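Local coordinates for protein probable CoA-transferase alpha subunit (Rhodococcus jostii, PDB 6COJ) that probably works with a partner beta subunit as a CoA-transferase family enzyme and binds a coenzyme A thioester carrying a spirolactone ring system, at residues S15-V27 with L237-P249. The protein carries 1 engineered substitution. Residues are numbered along the deposited sequence; the frame is centred on the assembly and turned at random.
Sequences SKRDKRISLDDAV and LNRMMVDGVVEAP. With SO4 (sulfate ion), chain C; SO4 (sulfate ion), chain D.
K19 and R17 both reach across to main-chain oxygens of the 237-249 segment. K19, its chain extended beyond CG (chi2 -180°, chi3 -178°), lays its methylenes along D243 O and gives NZ to V242 O at 2.8 Å; the same ammonium bonds to H190 O and forms a salt bridge to an acidic side chain of a chain of another protein. With an alanine at K19, V242 O and the acidic side chain of the other protein would probably lose their ammonium partner. R17 bends at chi3 (73°), its guanidinium lying over K19 CG, and NH2 meets a lone pair of D243 O at 2.8 Å.

Between the backbones, V245 N donates to K19 O (2.9 Å) and I21 N to V245 O (2.9 Å), a single bridge at R20. In this way the N-terminal segment runs beside 244-247, one of the two edge strands within this chain of the seven-stranded parallel sheet, whose other neighbour is strand 213-217.

Apolar contacts follow where helix 23-28 begins, S22 and D25 forming its capping box. V246 CG1 meets L23 CD2 at 3.7 Å, and CG2 faces I21 CG1 and A26 CB. I21 CD1 rests on G244 CA, where a beta carbon would clash.

At the far end, K16 crosses R239 at about a right angle, CD and CE over one guanidinium face (CD to NE 3.6 Å); K16 NZ and R239 NH1 and NH2 bond to the backbone of the other protein's chain, and R239 NE forms a salt bridge with an acidic side chain there.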
loop_
_atom_site.group_PDB
_atom_site.type_symbol
_atom_site.label_atom_id
_atom_site.label_comp_id
_atom_site.label_asym_id
_atom_site.label_seq_id
_atom_site.Cartn_x
_atom_site.Cartn_y
_atom_site.Cartn_z
ATOM N N SER A 15 -11.790 24.135 -19.456
ATOM C CA SER A 15 -10.509 23.912 -18.801
ATOM C C SER A 15 -10.719 23.263 -17.443
ATOM O O SER A 15 -11.754 23.443 -16.796
ATOM C CB SER A 15 -9.740 25.227 -18.588
ATOM O OG SER A 15 -9.334 25.793 -19.822
ATOM N N LYS A 16 -9.700 22.523 -17.012
ATOM C CA LYS A 16 -9.671 21.995 -15.659
ATOM C C LYS A 16 -9.540 23.144 -14.665
ATOM O O LYS A 16 -9.013 24.213 -14.981
ATOM C CB LYS A 16 -8.478 21.058 -15.483
ATOM C CG LYS A 16 -8.490 19.822 -16.385
ATOM C CD LYS A 16 -7.185 19.040 -16.242
ATOM C CE LYS A 16 -7.100 17.871 -17.214
ATOM N NZ LYS A 16 -7.064 18.313 -18.644
ATOM N N ARG A 17 -10.015 22.915 -13.444
ATOM C CA ARG A 17 -10.033 23.983 -12.449
ATOM C C ARG A 17 -8.620 24.431 -12.084
ATOM O O ARG A 17 -7.727 23.606 -11.870
ATOM C CB ARG A 17 -10.785 23.537 -11.194
ATOM C CG ARG A 17 -10.981 24.694 -10.211
ATOM C CD ARG A 17 -12.005 24.400 -9.126
ATOM N NE ARG A 17 -11.523 23.449 -8.127
ATOM C CZ ARG A 17 -10.787 23.780 -7.072
ATOM N NH1 ARG A 17 -10.430 25.041 -6.875
ATOM N NH2 ARG A 17 -10.405 22.848 -6.210
ATOM N N ASP A 18 -8.419 25.751 -12.025
ATOM C CA ASP A 18 -7.165 26.340 -11.560
ATOM C C ASP A 18 -7.228 26.432 -10.041
ATOM O O ASP A 18 -8.014 27.214 -9.494
ATOM C CB ASP A 18 -7.003 27.727 -12.176
ATOM C CG ASP A 18 -5.686 28.401 -11.805
ATOM O OD1 ASP A 18 -4.912 27.861 -10.989
ATOM O OD2 ASP A 18 -5.431 29.506 -12.333
ATOM N N LYS A 19 -6.397 25.646 -9.356
ATOM C CA LYS A 19 -6.450 25.528 -7.906
ATOM C C LYS A 19 -5.410 26.377 -7.186
ATOM O O LYS A 19 -5.287 26.278 -5.960
ATOM C CB LYS A 19 -6.304 24.061 -7.503
ATOM C CG LYS A 19 -7.350 23.165 -8.146
ATOM C CD LYS A 19 -7.185 21.711 -7.722
ATOM C CE LYS A 19 -8.212 20.846 -8.407
ATOM N NZ LYS A 19 -7.906 19.390 -8.164
ATOM N N ARG A 20 -4.675 27.218 -7.910
ATOM C CA ARG A 20 -3.650 28.041 -7.276
ATOM C C ARG A 20 -4.274 29.034 -6.300
ATOM O O ARG A 20 -5.205 29.765 -6.653
ATOM C CB ARG A 20 -2.847 28.784 -8.343
ATOM C CG ARG A 20 -1.919 27.865 -9.109
ATOM C CD ARG A 20 -1.257 28.584 -10.260
ATOM N NE ARG A 20 -2.227 28.977 -11.274
ATOM C CZ ARG A 20 -1.917 29.665 -12.367
ATOM N NH1 ARG A 20 -0.664 30.048 -12.574
ATOM N NH2 ARG A 20 -2.861 29.973 -13.248
ATOM N N ILE A 21 -3.738 29.068 -5.075
ATOM C CA ILE A 21 -4.180 29.970 -4.014
ATOM C C ILE A 21 -2.973 30.349 -3.162
ATOM O O ILE A 21 -1.923 29.706 -3.210
ATOM C CB ILE A 21 -5.262 29.332 -3.117
ATOM C CG1 ILE A 21 -4.726 28.041 -2.492
ATOM C CG2 ILE A 21 -6.560 29.128 -3.884
ATOM C CD1 ILE A 21 -5.753 27.305 -1.664
ATOM N N SER A 22 -3.129 31.406 -2.362
ATOM C CA SER A 22 -2.060 31.849 -1.478
ATOM C C SER A 22 -2.083 31.058 -0.169
ATOM O O SER A 22 -3.039 30.343 0.143
ATOM C CB SER A 22 -2.209 33.334 -1.165
ATOM O OG SER A 22 -3.334 33.527 -0.326
ATOM N N LEU A 23 -1.000 31.197 0.603
ATOM C CA LEU A 23 -0.936 30.592 1.931
ATOM C C LEU A 23 -2.103 31.044 2.798
ATOM O O LEU A 23 -2.766 30.222 3.442
ATOM C CB LEU A 23 0.384 30.970 2.610
ATOM C CG LEU A 23 1.621 30.297 2.018
ATOM C CD1 LEU A 23 2.865 31.050 2.450
ATOM C CD2 LEU A 23 1.697 28.850 2.466
ATOM N N ASP A 24 -2.351 32.357 2.843
ATOM C CA ASP A 24 -3.437 32.877 3.667
ATOM C C ASP A 24 -4.802 32.445 3.134
ATOM O O ASP A 24 -5.724 32.194 3.922
ATOM C CB ASP A 24 -3.332 34.400 3.775
ATOM C CG ASP A 24 -2.154 34.855 4.631
ATOM O OD1 ASP A 24 -1.635 34.062 5.441
ATOM O OD2 ASP A 24 -1.749 36.029 4.508
ATOM N N ASP A 25 -4.957 32.376 1.805
ATOM C CA ASP A 25 -6.188 31.851 1.207
ATOM C C ASP A 25 -6.465 30.436 1.694
ATOM O O ASP A 25 -7.597 30.094 2.057
ATOM C CB ASP A 25 -6.058 31.784 -0.320
ATOM C CG ASP A 25 -6.179 33.129 -1.008
ATOM O OD1 ASP A 25 -6.737 34.077 -0.422
ATOM O OD2 ASP A 25 -5.731 33.218 -2.175
ATOM N N ALA A 26 -5.442 29.580 1.664
ATOM C CA ALA A 26 -5.634 28.187 2.048
ATOM C C ALA A 26 -6.061 28.076 3.505
ATOM O O ALA A 26 -7.011 27.353 3.834
ATOM C CB ALA A 26 -4.354 27.388 1.782
ATOM N N VAL A 27 -5.391 28.817 4.391
ATOM C CA VAL A 27 -5.776 28.799 5.797
ATOM C C VAL A 27 -7.156 29.416 5.987
ATOM O O VAL A 27 -7.893 29.032 6.906
ATOM C CB VAL A 27 -4.670 29.442 6.653
ATOM C CG1 VAL A 27 -5.112 29.617 8.117
ATOM C CG2 VAL A 27 -3.419 28.570 6.562
ATOM N N LEU A 237 0.323 12.544 -5.959
ATOM C CA LEU A 237 -0.998 13.159 -5.917
ATOM C C LEU A 237 -1.531 13.328 -7.331
ATOM O O LEU A 237 -0.810 13.796 -8.224
ATOM C CB LEU A 237 -0.964 14.527 -5.234
ATOM C CG LEU A 237 -0.375 14.611 -3.818
ATOM C CD1 LEU A 237 -0.608 15.992 -3.211
ATOM C CD2 LEU A 237 -0.939 13.556 -2.896
ATOM N N ASN A 238 -2.791 12.963 -7.524
ATOM C CA ASN A 238 -3.522 13.253 -8.748
ATOM C C ASN A 238 -4.591 14.306 -8.447
ATOM O O ASN A 238 -4.750 14.743 -7.304
ATOM C CB ASN A 238 -4.058 11.959 -9.384
ATOM C CG ASN A 238 -5.097 11.258 -8.524
ATOM O OD1 ASN A 238 -5.996 11.895 -7.973
ATOM N ND2 ASN A 238 -4.967 9.946 -8.395
ATOM N N ARG A 239 -5.335 14.713 -9.480
ATOM C CA ARG A 239 -6.226 15.860 -9.314
ATOM C C ARG A 239 -7.368 15.585 -8.346
ATOM O O ARG A 239 -7.914 16.538 -7.780
ATOM C CB ARG A 239 -6.783 16.325 -10.664
ATOM C CG ARG A 239 -5.765 16.997 -11.558
ATOM C CD ARG A 239 -6.413 17.558 -12.833
ATOM N NE ARG A 239 -6.805 16.498 -13.769
ATOM C CZ ARG A 239 -8.057 16.129 -14.018
ATOM N NH1 ARG A 239 -9.075 16.725 -13.403
ATOM N NH2 ARG A 239 -8.288 15.151 -14.887
ATOM N N MET A 240 -7.743 14.319 -8.139
ATOM C CA MET A 240 -8.820 13.976 -7.213
ATOM C C MET A 240 -8.389 14.032 -5.768
ATOM O O MET A 240 -9.199 13.709 -4.887
ATOM C CB MET A 240 -9.287 12.543 -7.435
ATOM C CG MET A 240 -9.583 12.215 -8.831
ATOM S SD MET A 240 -10.457 10.675 -8.916
ATOM C CE MET A 240 -9.156 9.485 -8.697
ATOM N N MET A 241 -7.131 14.361 -5.503
ATOM C CA MET A 241 -6.597 14.330 -4.150
ATOM C C MET A 241 -6.251 15.703 -3.601
ATOM O O MET A 241 -5.727 15.785 -2.481
ATOM C CB MET A 241 -5.355 13.437 -4.111
ATOM C CG MET A 241 -5.644 12.009 -4.546
ATOM S SD MET A 241 -4.175 11.009 -4.873
ATOM C CE MET A 241 -3.526 10.774 -3.221
ATOM N N VAL A 242 -6.525 16.779 -4.344
ATOM C CA VAL A 242 -6.056 18.118 -4.001
ATOM C C VAL A 242 -7.157 19.125 -4.287
ATOM O O VAL A 242 -7.799 19.084 -5.340
ATOM C CB VAL A 242 -4.800 18.472 -4.824
ATOM C CG1 VAL A 242 -4.395 19.933 -4.582
ATOM C CG2 VAL A 242 -3.665 17.527 -4.492
ATOM N N ASP A 243 -7.348 20.065 -3.363
ATOM C CA ASP A 243 -8.288 21.154 -3.588
ATOM C C ASP A 243 -7.633 22.507 -3.790
ATOM O O ASP A 243 -8.188 23.337 -4.509
ATOM C CB ASP A 243 -9.319 21.221 -2.460
ATOM C CG ASP A 243 -10.039 19.907 -2.289
ATOM O OD1 ASP A 243 -10.781 19.503 -3.210
ATOM O OD2 ASP A 243 -9.821 19.249 -1.259
ATOM N N GLY A 244 -6.472 22.742 -3.199
ATOM C CA GLY A 244 -5.749 23.979 -3.430
ATOM C C GLY A 244 -4.264 23.716 -3.517
ATOM O O GLY A 244 -3.724 22.841 -2.831
ATOM N N VAL A 245 -3.607 24.496 -4.374
ATOM C CA VAL A 245 -2.173 24.396 -4.636
ATOM C C VAL A 245 -1.529 25.730 -4.289
ATOM O O VAL A 245 -1.937 26.771 -4.815
ATOM C CB VAL A 245 -1.904 24.057 -6.115
ATOM C CG1 VAL A 245 -0.398 24.077 -6.409
ATOM C CG2 VAL A 245 -2.514 22.721 -6.479
ATOM N N VAL A 246 -0.512 25.701 -3.428
ATOM C CA VAL A 246 0.204 26.905 -3.012
ATOM C C VAL A 246 1.646 26.795 -3.490
ATOM O O VAL A 246 2.327 25.806 -3.200
ATOM C CB VAL A 246 0.165 27.087 -1.485
ATOM C CG1 VAL A 246 0.907 28.365 -1.086
ATOM C CG2 VAL A 246 -1.278 27.108 -0.973
ATOM N N GLU A 247 2.118 27.805 -4.209
ATOM C CA GLU A 247 3.531 27.855 -4.566
ATOM C C GLU A 247 4.294 28.487 -3.410
ATOM O O GLU A 247 4.104 29.669 -3.110
ATOM C CB GLU A 247 3.747 28.635 -5.860
ATOM C CG GLU A 247 5.166 28.537 -6.370
ATOM C CD GLU A 247 5.283 28.928 -7.826
ATOM O OE1 GLU A 247 4.489 29.784 -8.275
ATOM O OE2 GLU A 247 6.155 28.369 -8.524
ATOM N N ALA A 248 5.154 27.707 -2.756
ATOM C CA ALA A 248 5.878 28.154 -1.565
ATOM C C ALA A 248 7.315 27.670 -1.632
ATOM O O ALA A 248 7.681 26.650 -1.028
ATOM C CB ALA A 248 5.185 27.684 -0.284
ATOM N N PRO A 249 8.174 28.386 -2.359
ATOM C CA PRO A 249 9.605 28.053 -2.369
ATOM C C PRO A 249 10.190 28.125 -0.967
ATOM O O PRO A 249 9.906 29.052 -0.204
ATOM C CB PRO A 249 10.224 29.121 -3.281
ATOM C CG PRO A 249 9.073 29.774 -3.980
ATOM C CD PRO A 249 7.862 29.595 -3.133
HETATM S S SO4 C . -0.972 31.738 -16.026
HETATM O O1 SO4 C . -0.819 32.842 -16.970
HETATM O O2 SO4 C . -0.579 32.203 -14.700
HETATM O O3 SO4 C . -2.365 31.296 -16.011
HETATM O O4 SO4 C . -0.111 30.631 -16.428
HETATM S S SO4 D . -5.551 25.022 -18.581
HETATM O O1 SO4 D . -5.414 26.340 -17.970
HETATM O O2 SO4 D . -6.200 24.113 -17.639
HETATM O O3 SO4 D . -6.364 25.142 -19.790
HETATM O O4 SO4 D . -4.229 24.505 -18.926
HETATM O O HOH W 1 -10.854 19.912 -6.137
HETATM O O HOH W 2 -8.606 26.293 -4.852
HETATM O O HOH W 3 0.412 30.081 -4.700
#